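Local coordinates for putative ABC-transporter ATP-binding protein (Alicyclobacillus acidocaldarius, PDB 1Z47) that probably binds and hydrolyses ATP as the nucleotide-binding subunit of a putative sulfate-importing ABC transporter, at residues G148-Q151 / Q152-A155; A139-F142 / P143-S147; I176-Q179 / I180-L184; Q100-T103 / V104-V108; R185-V188 / R189-D193. All coordinates share one frame; numbering follows the deposited sequence.

Interaction 1: G148-Q151 / Q152-A155; sequences GGQQ and QRVA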
loop_
_atom_site.group_PDB
_atom_site.type_symbol
_atom_site.label_atom_id
_atom_site.label_comp_id
_atom_site.label_asym_id
_atom_site.label_seq_id
_atom_site.Cartn_x
_atom_site.Cartn_y
_atom_site.Cartn_z
ATOM N N GLY B 148 2.481 17.168 7.928
ATOM C CA GLY B 148 3.454 16.604 7.002
ATOM C C GLY B 148 2.932 16.765 5.584
ATOM O O GLY B 148 3.682 17.093 4.661
ATOM N N GLY B 149 1.629 16.560 5.412
ATOM C CA GLY B 149 1.026 16.696 4.095
ATOM C C GLY B 149 1.284 18.069 3.513
ATOM O O GLY B 149 1.699 18.192 2.352
ATOM N N GLN B 150 1.031 19.108 4.308
ATOM C CA GLN B 150 1.261 20.474 3.844
ATOM C C GLN B 150 2.752 20.716 3.611
ATOM O O GLN B 150 3.124 21.426 2.687
ATOM C CB GLN B 150 0.704 21.500 4.851
ATOM C CG GLN B 150 -0.815 21.411 5.032
ATOM C CD GLN B 150 -1.322 22.161 6.256
ATOM O OE1 GLN B 150 -0.626 22.279 7.266
ATOM N NE2 GLN B 150 -2.549 22.645 6.179
ATOM N N GLN B 151 3.615 20.119 4.428
ATOM C CA GLN B 151 5.053 20.309 4.242
ATOM C C GLN B 151 5.535 19.772 2.895
ATOM O O GLN B 151 6.488 20.305 2.319
ATOM C CB GLN B 151 5.852 19.645 5.373
ATOM C CG GLN B 151 5.837 20.461 6.674
ATOM C CD GLN B 151 6.691 19.844 7.776
ATOM O OE1 GLN B 151 6.164 19.369 8.778
ATOM N NE2 GLN B 151 8.015 19.853 7.591
ATOM N N GLN B 152 4.899 18.706 2.409
ATOM C CA GLN B 152 5.257 18.134 1.096
ATOM C C GLN B 152 4.785 19.088 -0.004
ATOM O O GLN B 152 5.438 19.227 -1.031
ATOM C CB GLN B 152 4.598 16.765 0.885
ATOM C CG GLN B 152 5.144 15.659 1.766
ATOM C CD GLN B 152 6.654 15.563 1.693
ATOM O OE1 GLN B 152 7.241 15.621 0.610
ATOM N NE2 GLN B 152 7.295 15.416 2.854
ATOM N N ARG B 153 3.641 19.736 0.192
ATOM C CA ARG B 153 3.194 20.675 -0.828
ATOM C C ARG B 153 4.208 21.821 -0.923
ATOM O O ARG B 153 4.506 22.322 -2.016
ATOM C CB ARG B 153 1.794 21.222 -0.517
ATOM C CG ARG B 153 0.716 20.142 -0.428
ATOM C CD ARG B 153 -0.665 20.630 -0.892
ATOM N NE ARG B 153 -1.216 21.734 -0.100
ATOM C CZ ARG B 153 -1.844 21.614 1.067
ATOM N NH1 ARG B 153 -2.300 22.703 1.678
ATOM N NH2 ARG B 153 -2.037 20.425 1.626
ATOM N N VAL B 154 4.770 22.224 0.209
ATOM C CA VAL B 154 5.740 23.316 0.209
ATOM C C VAL B 154 7.033 22.892 -0.491
ATOM O O VAL B 154 7.628 23.664 -1.231
ATOM C CB VAL B 154 6.053 23.815 1.666
ATOM C CG1 VAL B 154 7.105 24.918 1.636
ATOM C CG2 VAL B 154 4.779 24.349 2.328
ATOM N N ALA B 155 7.454 21.651 -0.271
ATOM C CA ALA B 155 8.671 21.137 -0.890
ATOM C C ALA B 155 8.505 21.100 -2.415
ATOM O O ALA B 155 9.425 21.431 -3.167
ATOM C CB ALA B 155 8.988 19.710 -0.331
HETATM O O HOH W 1 6.122 15.654 5.417
HETATM O O HOH W 2 -4.226 21.889 3.525
#
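Gly148 and Gln152 meet twice in the first turn of helix 148-160. Gly148 O accepts Gln152 N at 3.0 Å. A water gives a second hydrogen bond to the same carbonyl and accepts one from Gln152 NE2 at 2.8 Å. The bend of Gln152 at chi2 (-52°) brings its amide round to this water, so side chain and backbone serve the same oxygen. Gly149 O is the next acceptor: it receives Arg153 N at 3.3 Å and, weakly, Gln152 N, while the aliphatic CG of Arg153 rests 3.5 Å from Gly149 O. At Gln150 the contact passes to side chains. Its CA covers one face of the Arg153 guanidinium, toward the rim, and Gln150 CG approaches Arg153 NH2 to 3.8 Å. Amide and guanidinium planes stand 77° apart, so the two flat groups do not stack; a water accepting from Gln150 NE2 and Arg153 NH1 joins them instead. Their stronger partners lie outside: Gln150 OE1 accepts from Ser147 N, and Arg153 reaches Met133 O through NE and Arg134 O through NH1. Gln150 O meanwhile takes Val154 N, with Val154 CG2 close beside that oxygen at 3.4 Å. Gln151 completes the series, its carbonyl bound by Ala155 N at 3.1 Å. With Leu146 and Ser147 just before it, Gly148-Gly149-Gln150 reads as the LSGGQ signature of ABC ATPases, the helix start that in relatives faces ATP held by the opposite subunit.

Interaction 2: A139-F142 / P143-S147; sequences ANRF and PHELS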
loop_
_atom_site.group_PDB
_atom_site.type_symbol
_atom_site.label_atom_id
_atom_site.label_comp_id
_atom_site.label_asym_id
_atom_site.label_seq_id
_atom_site.Cartn_x
_atom_site.Cartn_y
_atom_site.Cartn_z
ATOM N N ALA B 139 1.389 30.935 4.016
ATOM C CA ALA B 139 2.575 31.707 3.601
ATOM C C ALA B 139 3.459 32.218 4.743
ATOM O O ALA B 139 4.701 32.140 4.678
ATOM C CB ALA B 139 2.149 32.911 2.736
ATOM N N ASN B 140 2.826 32.775 5.768
ATOM C CA ASN B 140 3.586 33.307 6.902
ATOM C C ASN B 140 3.786 32.313 8.040
ATOM O O ASN B 140 4.170 32.702 9.148
ATOM C CB ASN B 140 2.954 34.597 7.461
ATOM C CG ASN B 140 1.490 34.436 7.843
ATOM O OD1 ASN B 140 0.993 33.314 8.061
ATOM N ND2 ASN B 140 0.783 35.570 7.933
ATOM N N ARG B 141 3.577 31.031 7.768
ATOM C CA ARG B 141 3.780 30.009 8.799
ATOM C C ARG B 141 5.151 29.344 8.602
ATOM O O ARG B 141 5.724 29.389 7.509
ATOM C CB ARG B 141 2.673 28.944 8.694
ATOM C CG ARG B 141 1.215 29.455 8.910
ATOM C CD ARG B 141 1.078 30.224 10.194
ATOM N NE ARG B 141 -0.286 30.317 10.719
ATOM C CZ ARG B 141 -1.102 31.362 10.576
ATOM N NH1 ARG B 141 -0.730 32.442 9.894
ATOM N NH2 ARG B 141 -2.282 31.350 11.192
ATOM N N PHE B 142 5.689 28.738 9.654
ATOM C CA PHE B 142 6.958 28.018 9.551
ATOM C C PHE B 142 6.625 26.536 9.377
ATOM O O PHE B 142 5.576 26.092 9.822
ATOM C CB PHE B 142 7.789 28.239 10.816
ATOM C CG PHE B 142 8.268 29.634 10.952
ATOM C CD1 PHE B 142 7.464 30.604 11.544
ATOM C CD2 PHE B 142 9.481 30.014 10.380
ATOM C CE1 PHE B 142 7.861 31.957 11.562
ATOM C CE2 PHE B 142 9.896 31.357 10.388
ATOM C CZ PHE B 142 9.090 32.333 10.979
ATOM N N PRO B 143 7.520 25.752 8.750
ATOM C CA PRO B 143 7.298 24.317 8.522
ATOM C C PRO B 143 6.744 23.510 9.708
ATOM O O PRO B 143 5.842 22.693 9.526
ATOM C CB PRO B 143 8.673 23.833 8.055
ATOM C CG PRO B 143 9.162 25.035 7.257
ATOM C CD PRO B 143 8.833 26.166 8.228
ATOM N N HIS B 144 7.248 23.752 10.920
ATOM C CA HIS B 144 6.775 23.003 12.087
ATOM C C HIS B 144 5.300 23.259 12.425
ATOM O O HIS B 144 4.684 22.495 13.172
ATOM C CB HIS B 144 7.644 23.314 13.323
ATOM C CG HIS B 144 7.280 24.594 14.027
ATOM N ND1 HIS B 144 7.862 25.808 13.725
ATOM C CD2 HIS B 144 6.380 24.843 15.011
ATOM C CE1 HIS B 144 7.340 26.750 14.494
ATOM N NE2 HIS B 144 6.439 26.191 15.284
ATOM N N GLU B 145 4.732 24.323 11.869
ATOM C CA GLU B 145 3.334 24.683 12.121
ATOM C C GLU B 145 2.352 23.974 11.198
ATOM O O GLU B 145 1.131 24.046 11.395
ATOM C CB GLU B 145 3.151 26.203 11.970
ATOM C CG GLU B 145 3.948 27.022 12.987
ATOM C CD GLU B 145 3.597 28.509 12.928
ATOM O OE1 GLU B 145 4.101 29.216 12.022
ATOM O OE2 GLU B 145 2.798 28.967 13.775
ATOM N N LEU B 146 2.896 23.279 10.206
ATOM C CA LEU B 146 2.114 22.576 9.202
ATOM C C LEU B 146 2.119 21.061 9.377
ATOM O O LEU B 146 2.994 20.513 10.036
ATOM C CB LEU B 146 2.681 22.899 7.824
ATOM C CG LEU B 146 3.006 24.370 7.582
ATOM C CD1 LEU B 146 3.551 24.524 6.155
ATOM C CD2 LEU B 146 1.770 25.233 7.790
ATOM N N SER B 147 1.131 20.394 8.785
ATOM C CA SER B 147 1.062 18.934 8.815
ATOM C C SER B 147 2.116 18.441 7.821
ATOM O O SER B 147 2.596 19.205 6.971
ATOM C CB SER B 147 -0.316 18.450 8.346
ATOM O OG SER B 147 -0.574 18.880 7.012
HETATM O O HOH W 3 0.400 27.984 12.526
#
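Phe142 and Glu145 close a short turn through the backbone: Glu145 N donates to Phe142 O at 2.8 Å. Leu146 N then binds Pro143 O at 3.1 Å, and together these bonds shape a 3-10 turn over residues 143-145, in the loop whose last two residues open the ABC signature sequence. The Glu145 side chain returns the bond. With CG beside its own backbone N (chi1 -63°) and the chain extended beyond, the carboxylate runs back alongside Phe142, where OE1 accepts Phe142 N at 2.9 Å on its anti lone pair, an almost straight bond of 166°. The carboxylate thus takes the N-H of the residue three positions earlier and closes the turn from the side-chain side. Glu145 OE1 also lies near the plane of the Phe142 ring, at its edge by CD1, with ring and carboxylate planes 32° apart. His144 has Glu145 CG over one face of its imidazole, while its ND1 approaches Phe142 CB. Pro143 CD packs against Phe142 CB at 3.5 Å, and buried Pro143 touches Gln151 of the following helix and Leu98. Arg141 crosses Glu145 at about a right angle without a salt bridge: the opposite charges probably attract, but no N-H of the guanidinium points at the carboxylate. A water spans them by weak hydrogen bonds from Arg141 NE and to Glu145 OE2. The other end of the guanidinium is steadied by Asn140, whose OD1 accepts Arg141 NH1 at 2.7 Å, close to the guanidinium plane. Leu146 CD2 touches Arg141 CB at 3.9 Å.

Interaction 3: I176-Q179 / I180-L184; sequences IDTQ and IRREL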
loop_
_atom_site.group_PDB
_atom_site.type_symbol
_atom_site.label_atom_id
_atom_site.label_comp_id
_atom_site.label_asym_id
_atom_site.label_seq_id
_atom_site.Cartn_x
_atom_site.Cartn_y
_atom_site.Cartn_z
ATOM N N ILE B 176 4.946 8.133 5.832
ATOM C CA ILE B 176 3.673 8.855 5.768
ATOM C C ILE B 176 2.537 7.848 5.992
ATOM O O ILE B 176 2.698 6.664 5.708
ATOM C CB ILE B 176 3.454 9.469 4.362
ATOM C CG1 ILE B 176 2.423 10.593 4.415
ATOM C CG2 ILE B 176 2.929 8.397 3.411
ATOM C CD1 ILE B 176 2.968 11.877 4.978
ATOM N N ASP B 177 1.399 8.319 6.498
ATOM C CA ASP B 177 0.242 7.451 6.700
ATOM C C ASP B 177 -0.311 7.125 5.317
ATOM O O ASP B 177 -0.327 7.987 4.425
ATOM C CB ASP B 177 -0.856 8.160 7.518
ATOM C CG ASP B 177 -0.627 8.073 9.033
ATOM O OD1 ASP B 177 0.394 7.487 9.454
ATOM O OD2 ASP B 177 -1.471 8.592 9.801
ATOM N N THR B 178 -0.768 5.888 5.156
ATOM C CA THR B 178 -1.341 5.399 3.901
ATOM C C THR B 178 -2.359 6.343 3.233
ATOM O O THR B 178 -2.309 6.580 2.022
ATOM C CB THR B 178 -2.039 4.035 4.131
ATOM O OG1 THR B 178 -1.090 3.101 4.662
ATOM C CG2 THR B 178 -2.604 3.486 2.834
ATOM N N GLN B 179 -3.283 6.875 4.015
ATOM C CA GLN B 179 -4.313 7.736 3.451
ATOM C C GLN B 179 -3.774 9.059 2.917
ATOM O O GLN B 179 -4.192 9.536 1.854
ATOM C CB GLN B 179 -5.388 8.003 4.501
ATOM C CG GLN B 179 -6.515 8.909 4.021
ATOM C CD GLN B 179 -7.446 9.302 5.151
ATOM O OE1 GLN B 179 -7.004 9.738 6.220
ATOM N NE2 GLN B 179 -8.735 9.162 4.919
ATOM N N ILE B 180 -2.853 9.661 3.656
ATOM C CA ILE B 180 -2.277 10.930 3.228
ATOM C C ILE B 180 -1.358 10.698 2.025
ATOM O O ILE B 180 -1.312 11.513 1.097
ATOM C CB ILE B 180 -1.547 11.598 4.404
ATOM C CG1 ILE B 180 -2.599 11.997 5.457
ATOM C CG2 ILE B 180 -0.787 12.835 3.932
ATOM C CD1 ILE B 180 -2.043 12.347 6.814
ATOM N N ARG B 181 -0.657 9.568 2.024
ATOM C CA ARG B 181 0.227 9.208 0.912
ATOM C C ARG B 181 -0.614 9.167 -0.375
ATOM O O ARG B 181 -0.195 9.643 -1.434
ATOM C CB ARG B 181 0.832 7.827 1.187
ATOM C CG ARG B 181 2.032 7.419 0.344
ATOM C CD ARG B 181 2.597 6.098 0.905
ATOM N NE ARG B 181 3.455 5.368 -0.028
ATOM C CZ ARG B 181 4.643 5.784 -0.463
ATOM N NH1 ARG B 181 5.139 6.946 -0.048
ATOM N NH2 ARG B 181 5.334 5.034 -1.316
ATOM N N ARG B 182 -1.810 8.597 -0.277
ATOM C CA ARG B 182 -2.683 8.495 -1.435
ATOM C C ARG B 182 -3.194 9.857 -1.889
ATOM O O ARG B 182 -3.307 10.111 -3.098
ATOM C CB ARG B 182 -3.863 7.551 -1.148
ATOM C CG ARG B 182 -3.448 6.085 -1.010
ATOM C CD ARG B 182 -4.646 5.152 -1.031
ATOM N NE ARG B 182 -4.386 3.949 -0.244
ATOM C CZ ARG B 182 -5.221 2.915 -0.139
ATOM N NH1 ARG B 182 -6.390 2.929 -0.779
ATOM N NH2 ARG B 182 -4.888 1.866 0.612
ATOM N N GLU B 183 -3.519 10.732 -0.942
ATOM C CA GLU B 183 -3.989 12.059 -1.336
ATOM C C GLU B 183 -2.815 12.782 -1.968
ATOM O O GLU B 183 -2.977 13.500 -2.946
ATOM C CB GLU B 183 -4.510 12.863 -0.135
ATOM C CG GLU B 183 -5.723 12.252 0.548
ATOM C CD GLU B 183 -6.148 13.020 1.791
ATOM O OE1 GLU B 183 -7.089 12.562 2.484
ATOM O OE2 GLU B 183 -5.545 14.086 2.075
ATOM N N LEU B 184 -1.623 12.587 -1.420
ATOM C CA LEU B 184 -0.449 13.239 -1.993
ATOM C C LEU B 184 -0.165 12.853 -3.449
ATOM O O LEU B 184 0.091 13.722 -4.302
ATOM C CB LEU B 184 0.793 12.945 -1.135
ATOM C CG LEU B 184 0.967 13.855 0.084
ATOM C CD1 LEU B 184 2.261 13.512 0.796
ATOM C CD2 LEU B 184 0.966 15.329 -0.379
#
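The methyl of Thr178 presses against the Arg182 guanidinium, its CG2 lying 3.6 Å from Arg182 NE. The two side chains run side by side, because Thr178 chi1 (-58°) sets CG2 opposite the backbone N and keeps OG1 beside that nitrogen. Ile176 CG2 sits near the plane of the Arg181 guanidinium, at its edge, though the modelled position of this methyl is doubtful. One residue on, Gln179 and Glu183 also point the same way, amide and carboxylate planes 45° apart, with Gln179 CG 4.0 Å from Glu183 OE1. In the backbone, Arg181 N donates to Asp177 O at 2.9 Å in the first helical turn. Ile176 CG1 meets Ile180 CG2 at 3.9 Å, the two side chains crossing at about a right angle. Asp177 and Thr178 turn their polar ends to the second subunit: Asp177 OD2 accepts from Ser50 N there, and Thr178 OG1 is hydrogen-bonded to His204 ND1 of that subunit, consistent with the D-loop contact of ABC dimers. Within its own chain the segment begins helix 178-195, the crossover between parallel strands 166-170 and 198-203, with Arg181 and Leu184 packed on Phe173 and Ile180 facing the start of helix 148-160.

Interaction 4: Q100-T103 / V104-V108; sequences QHMT and VYDNV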
loop_
_atom_site.group_PDB
_atom_site.type_symbol
_atom_site.label_atom_id
_atom_site.label_comp_id
_atom_site.label_asym_id
_atom_site.label_seq_id
_atom_site.Cartn_x
_atom_site.Cartn_y
_atom_site.Cartn_z
ATOM N N GLN B 100 13.472 24.865 8.160
ATOM C CA GLN B 100 12.652 25.007 9.353
ATOM C C GLN B 100 12.522 26.388 9.973
ATOM O O GLN B 100 11.540 26.675 10.656
ATOM C CB GLN B 100 13.160 24.029 10.414
ATOM C CG GLN B 100 13.186 22.582 9.933
ATOM C CD GLN B 100 11.814 22.088 9.518
ATOM O OE1 GLN B 100 10.860 22.139 10.299
ATOM N NE2 GLN B 100 11.706 21.608 8.285
ATOM N N HIS B 101 13.495 27.253 9.729
ATOM C CA HIS B 101 13.469 28.576 10.334
ATOM C C HIS B 101 13.083 29.684 9.364
ATOM O O HIS B 101 13.244 30.875 9.637
ATOM C CB HIS B 101 14.832 28.801 10.973
ATOM C CG HIS B 101 15.353 27.575 11.655
ATOM N ND1 HIS B 101 16.442 26.868 11.189
ATOM C CD2 HIS B 101 14.869 26.868 12.705
ATOM C CE1 HIS B 101 16.604 25.780 11.921
ATOM N NE2 HIS B 101 15.663 25.756 12.848
ATOM N N MET B 102 12.529 29.261 8.238
ATOM C CA MET B 102 12.089 30.155 7.181
ATOM C C MET B 102 10.596 29.914 7.003
ATOM O O MET B 102 10.124 28.781 7.156
ATOM C CB MET B 102 12.776 29.779 5.878
ATOM C CG MET B 102 13.537 30.868 5.200
ATOM S SD MET B 102 14.312 30.173 3.714
ATOM C CE MET B 102 15.922 29.724 4.439
ATOM N N THR B 103 9.858 30.965 6.680
ATOM C CA THR B 103 8.437 30.814 6.435
ATOM C C THR B 103 8.260 30.050 5.114
ATOM O O THR B 103 9.204 29.845 4.349
ATOM C CB THR B 103 7.742 32.164 6.270
ATOM O OG1 THR B 103 8.370 32.892 5.200
ATOM C CG2 THR B 103 7.794 32.962 7.586
ATOM N N VAL B 104 7.034 29.621 4.895
ATOM C CA VAL B 104 6.661 28.926 3.698
ATOM C C VAL B 104 7.039 29.818 2.525
ATOM O O VAL B 104 7.716 29.376 1.586
ATOM C CB VAL B 104 5.172 28.649 3.733
ATOM C CG1 VAL B 104 4.670 28.199 2.344
ATOM C CG2 VAL B 104 4.896 27.568 4.811
ATOM N N TYR B 105 6.658 31.084 2.595
ATOM C CA TYR B 105 6.978 32.016 1.502
ATOM C C TYR B 105 8.468 32.019 1.167
ATOM O O TYR B 105 8.873 31.967 -0.007
ATOM C CB TYR B 105 6.569 33.444 1.875
ATOM C CG TYR B 105 6.877 34.465 0.791
ATOM C CD1 TYR B 105 5.868 34.954 -0.038
ATOM C CD2 TYR B 105 8.171 34.942 0.600
ATOM C CE1 TYR B 105 6.140 35.904 -1.035
ATOM C CE2 TYR B 105 8.454 35.880 -0.387
ATOM C CZ TYR B 105 7.430 36.357 -1.200
ATOM O OH TYR B 105 7.705 37.290 -2.176
ATOM N N ASP B 106 9.298 32.108 2.188
ATOM C CA ASP B 106 10.732 32.173 1.940
ATOM C C ASP B 106 11.327 30.852 1.502
ATOM O O ASP B 106 12.294 30.835 0.738
ATOM C CB ASP B 106 11.454 32.731 3.164
ATOM C CG ASP B 106 11.194 34.206 3.348
ATOM O OD1 ASP B 106 10.746 34.851 2.376
ATOM O OD2 ASP B 106 11.441 34.729 4.447
ATOM N N ASN B 107 10.745 29.750 1.971
ATOM C CA ASN B 107 11.219 28.429 1.566
ATOM C C ASN B 107 11.019 28.288 0.066
ATOM O O ASN B 107 11.905 27.815 -0.645
ATOM C CB ASN B 107 10.427 27.331 2.267
ATOM C CG ASN B 107 11.171 26.746 3.443
ATOM O OD1 ASN B 107 12.059 25.906 3.274
ATOM N ND2 ASN B 107 10.824 27.194 4.646
ATOM N N VAL B 108 9.847 28.716 -0.403
ATOM C CA VAL B 108 9.491 28.633 -1.818
ATOM C C VAL B 108 10.204 29.618 -2.747
ATOM O O VAL B 108 10.410 29.308 -3.917
ATOM C CB VAL B 108 7.961 28.796 -2.015
ATOM C CG1 VAL B 108 7.629 29.003 -3.485
ATOM C CG2 VAL B 108 7.245 27.556 -1.497
HETATM O O HOH W 4 11.235 33.652 6.677
#
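Thr103 O accepts Asn107 N at 2.8 Å, the bond that winds the first turn of helix 104-109 with Thr103 as its N-cap. Thr103 OG1 provides the cap itself: it accepts Asp106 N at 3.2 Å with an N-H...O angle of 161°. A chi1 of 57° holds this hydroxyl between the backbone N and the carbonyl carbon, within reach of the open helix start. Asp106 answers through solvent, since a water accepts Thr103 N at 3.0 Å and donates to Asp106 OD2, so Asp106 reaches the N-cap N-H through a water and not directly. Asn107 folds back on the same carbonyl. Its ND2 binds Thr103 O at 3.1 Å from well above the carbonyl plane (61° out of it), while OD1 takes Phe99 N, so the buried amide is gripped at both ends and its rotation fixed. Met102 lies across Asp106 at about a right angle, with Met102 CG 3.5 Å from Asp106 CB and its sulfur turned beside the Asp106 carbonyl. The capped turn packs within the helical part of the ATPase domain: Val104 and Val108 face helix 148-160, Tyr105 lies on Val126 and Arg127 of helix 119-132, and the backbone N-H groups of Val104 and Tyr105 are bound by the loop at Arg141 and Ala139.

Interaction 5: R185-V188 / R189-D193; sequences RTFV and RQVHD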
loop_
_atom_site.group_PDB
_atom_site.type_symbol
_atom_site.label_atom_id
_atom_site.label_comp_id
_atom_site.label_asym_id
_atom_site.label_seq_id
_atom_site.Cartn_x
_atom_site.Cartn_y
_atom_site.Cartn_z
ATOM N N ARG B 185 -0.193 11.559 -3.756
ATOM C CA ARG B 185 0.101 11.160 -5.129
ATOM C C ARG B 185 -0.923 11.749 -6.089
ATOM O O ARG B 185 -0.579 12.083 -7.209
ATOM C CB ARG B 185 0.133 9.639 -5.274
ATOM C CG ARG B 185 -1.189 8.975 -5.047
ATOM C CD ARG B 185 -1.129 7.504 -5.464
ATOM N NE ARG B 185 -2.103 6.685 -4.748
ATOM C CZ ARG B 185 -3.393 6.985 -4.596
ATOM N NH1 ARG B 185 -3.900 8.101 -5.110
ATOM N NH2 ARG B 185 -4.185 6.162 -3.915
ATOM N N THR B 186 -2.173 11.888 -5.656
ATOM C CA THR B 186 -3.195 12.459 -6.524
ATOM C C THR B 186 -2.889 13.941 -6.752
ATOM O O THR B 186 -3.125 14.482 -7.832
ATOM C CB THR B 186 -4.611 12.292 -5.910
ATOM O OG1 THR B 186 -4.979 10.909 -5.956
ATOM C CG2 THR B 186 -5.641 13.091 -6.684
ATOM N N PHE B 187 -2.325 14.582 -5.738
ATOM C CA PHE B 187 -1.983 15.991 -5.840
ATOM C C PHE B 187 -0.795 16.201 -6.771
ATOM O O PHE B 187 -0.828 17.082 -7.650
ATOM C CB PHE B 187 -1.657 16.538 -4.454
ATOM C CG PHE B 187 -1.192 17.950 -4.467
ATOM C CD1 PHE B 187 -2.013 18.954 -4.946
ATOM C CD2 PHE B 187 0.065 18.277 -3.990
ATOM C CE1 PHE B 187 -1.583 20.270 -4.954
ATOM C CE2 PHE B 187 0.502 19.577 -3.994
ATOM C CZ PHE B 187 -0.325 20.580 -4.472
ATOM N N VAL B 188 0.249 15.395 -6.574
ATOM C CA VAL B 188 1.451 15.482 -7.390
ATOM C C VAL B 188 1.068 15.283 -8.856
ATOM O O VAL B 188 1.597 15.962 -9.741
ATOM C CB VAL B 188 2.499 14.403 -6.984
ATOM C CG1 VAL B 188 3.552 14.260 -8.081
ATOM C CG2 VAL B 188 3.179 14.784 -5.655
ATOM N N ARG B 189 0.152 14.356 -9.108
ATOM C CA ARG B 189 -0.293 14.108 -10.482
ATOM C C ARG B 189 -1.016 15.343 -11.032
ATOM O O ARG B 189 -0.723 15.796 -12.130
ATOM C CB ARG B 189 -1.227 12.884 -10.560
ATOM C CG ARG B 189 -1.677 12.513 -11.993
ATOM C CD ARG B 189 -0.562 11.935 -12.888
ATOM N NE ARG B 189 -0.731 12.384 -14.279
ATOM C CZ ARG B 189 -0.346 11.728 -15.371
ATOM N NH1 ARG B 189 0.246 10.547 -15.294
ATOM N NH2 ARG B 189 -0.545 12.274 -16.560
ATOM N N GLN B 190 -1.949 15.901 -10.269
ATOM C CA GLN B 190 -2.672 17.087 -10.744
ATOM C C GLN B 190 -1.694 18.241 -11.013
ATOM O O GLN B 190 -1.807 18.962 -12.015
ATOM C CB GLN B 190 -3.748 17.512 -9.727
ATOM C CG GLN B 190 -4.283 18.918 -9.958
ATOM C CD GLN B 190 -5.373 19.312 -8.976
ATOM O OE1 GLN B 190 -6.525 18.885 -9.107
ATOM N NE2 GLN B 190 -5.014 20.129 -7.981
ATOM N N VAL B 191 -0.719 18.407 -10.129
ATOM C CA VAL B 191 0.259 19.463 -10.318
ATOM C C VAL B 191 1.041 19.198 -11.618
ATOM O O VAL B 191 1.163 20.081 -12.471
ATOM C CB VAL B 191 1.192 19.556 -9.103
ATOM C CG1 VAL B 191 2.410 20.404 -9.431
ATOM C CG2 VAL B 191 0.433 20.184 -7.928
ATOM N N HIS B 192 1.549 17.975 -11.777
ATOM C CA HIS B 192 2.290 17.610 -12.980
ATOM C C HIS B 192 1.531 17.951 -14.266
ATOM O O HIS B 192 2.088 18.520 -15.195
ATOM C CB HIS B 192 2.585 16.109 -12.994
ATOM C CG HIS B 192 3.114 15.618 -14.304
ATOM N ND1 HIS B 192 4.455 15.643 -14.623
ATOM C CD2 HIS B 192 2.476 15.094 -15.378
ATOM C CE1 HIS B 192 4.624 15.150 -15.840
ATOM N NE2 HIS B 192 3.440 14.810 -16.321
ATOM N N ASP B 193 0.269 17.567 -14.323
ATOM C CA ASP B 193 -0.515 17.822 -15.504
ATOM C C ASP B 193 -0.665 19.305 -15.726
ATOM O O ASP B 193 -0.778 19.764 -16.863
ATOM C CB ASP B 193 -1.874 17.140 -15.376
ATOM C CG ASP B 193 -1.753 15.630 -15.443
ATOM O OD1 ASP B 193 -2.717 14.912 -15.101
ATOM O OD2 ASP B 193 -0.669 15.172 -15.848
#
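Phe187 and Val191 make the tight side of this helical turn. Val191 CG2 lies over one face of the phenyl ring, 3.8 Å from the Phe187 ring centroid and 22° off its normal, a CH-pi contact. The anti chi1 of Phe187 (176°) swings the ring along the helix toward the residue one turn on. The same methyl rests 3.4 Å from Phe187 O, and that oxygen also accepts Val191 N at 2.8 Å, so backbone and side chain close on each other here. Gln190, exposed, is looser: its NE2 comes no nearer to the ring than 4.4 Å, from Phe187 CD1. Farther round, charge replaces packing. Arg189 NH2 forms a salt bridge with Asp193 OD2 at 3.0 Å, on the syn lone pair of that oxygen, backed by weak bonds from NE, while His192 CD2 covers part of one guanidinium face. Arg189 has further partners in Asp214 and Val212 O, and Arg185 pairs with Glu211. Two sides of helix 178-195 are thus engaged: Phe187 and Val191 meet helix 148-160 at Arg153, Leu156 and Leu160, whereas Val188, Arg189 and His192 lie on Met43 of the central strand 43-47.

From the N terminus the contacts follow one another in series, none nesting inside or crossing another. Interaction 4 (100-108) turns a loop into a short helix, and interaction 2 (139-147) returns beside it, joined to it by backbone hydrogen bonds. Interaction 2 runs straight into interaction 1, whose Val154 packs on both Leu146 and Val104, so these three knit the helical subdomain. Interaction 3 starts helix 178-195 and interaction 5 continues it. Interaction 3 meets the signature helix through Leu184 and Gln152, interaction 5 through Phe187 and Arg153, thereby tying the helical subdomain to the P-loop-type core sheet and, at interaction 3, to the second subunit.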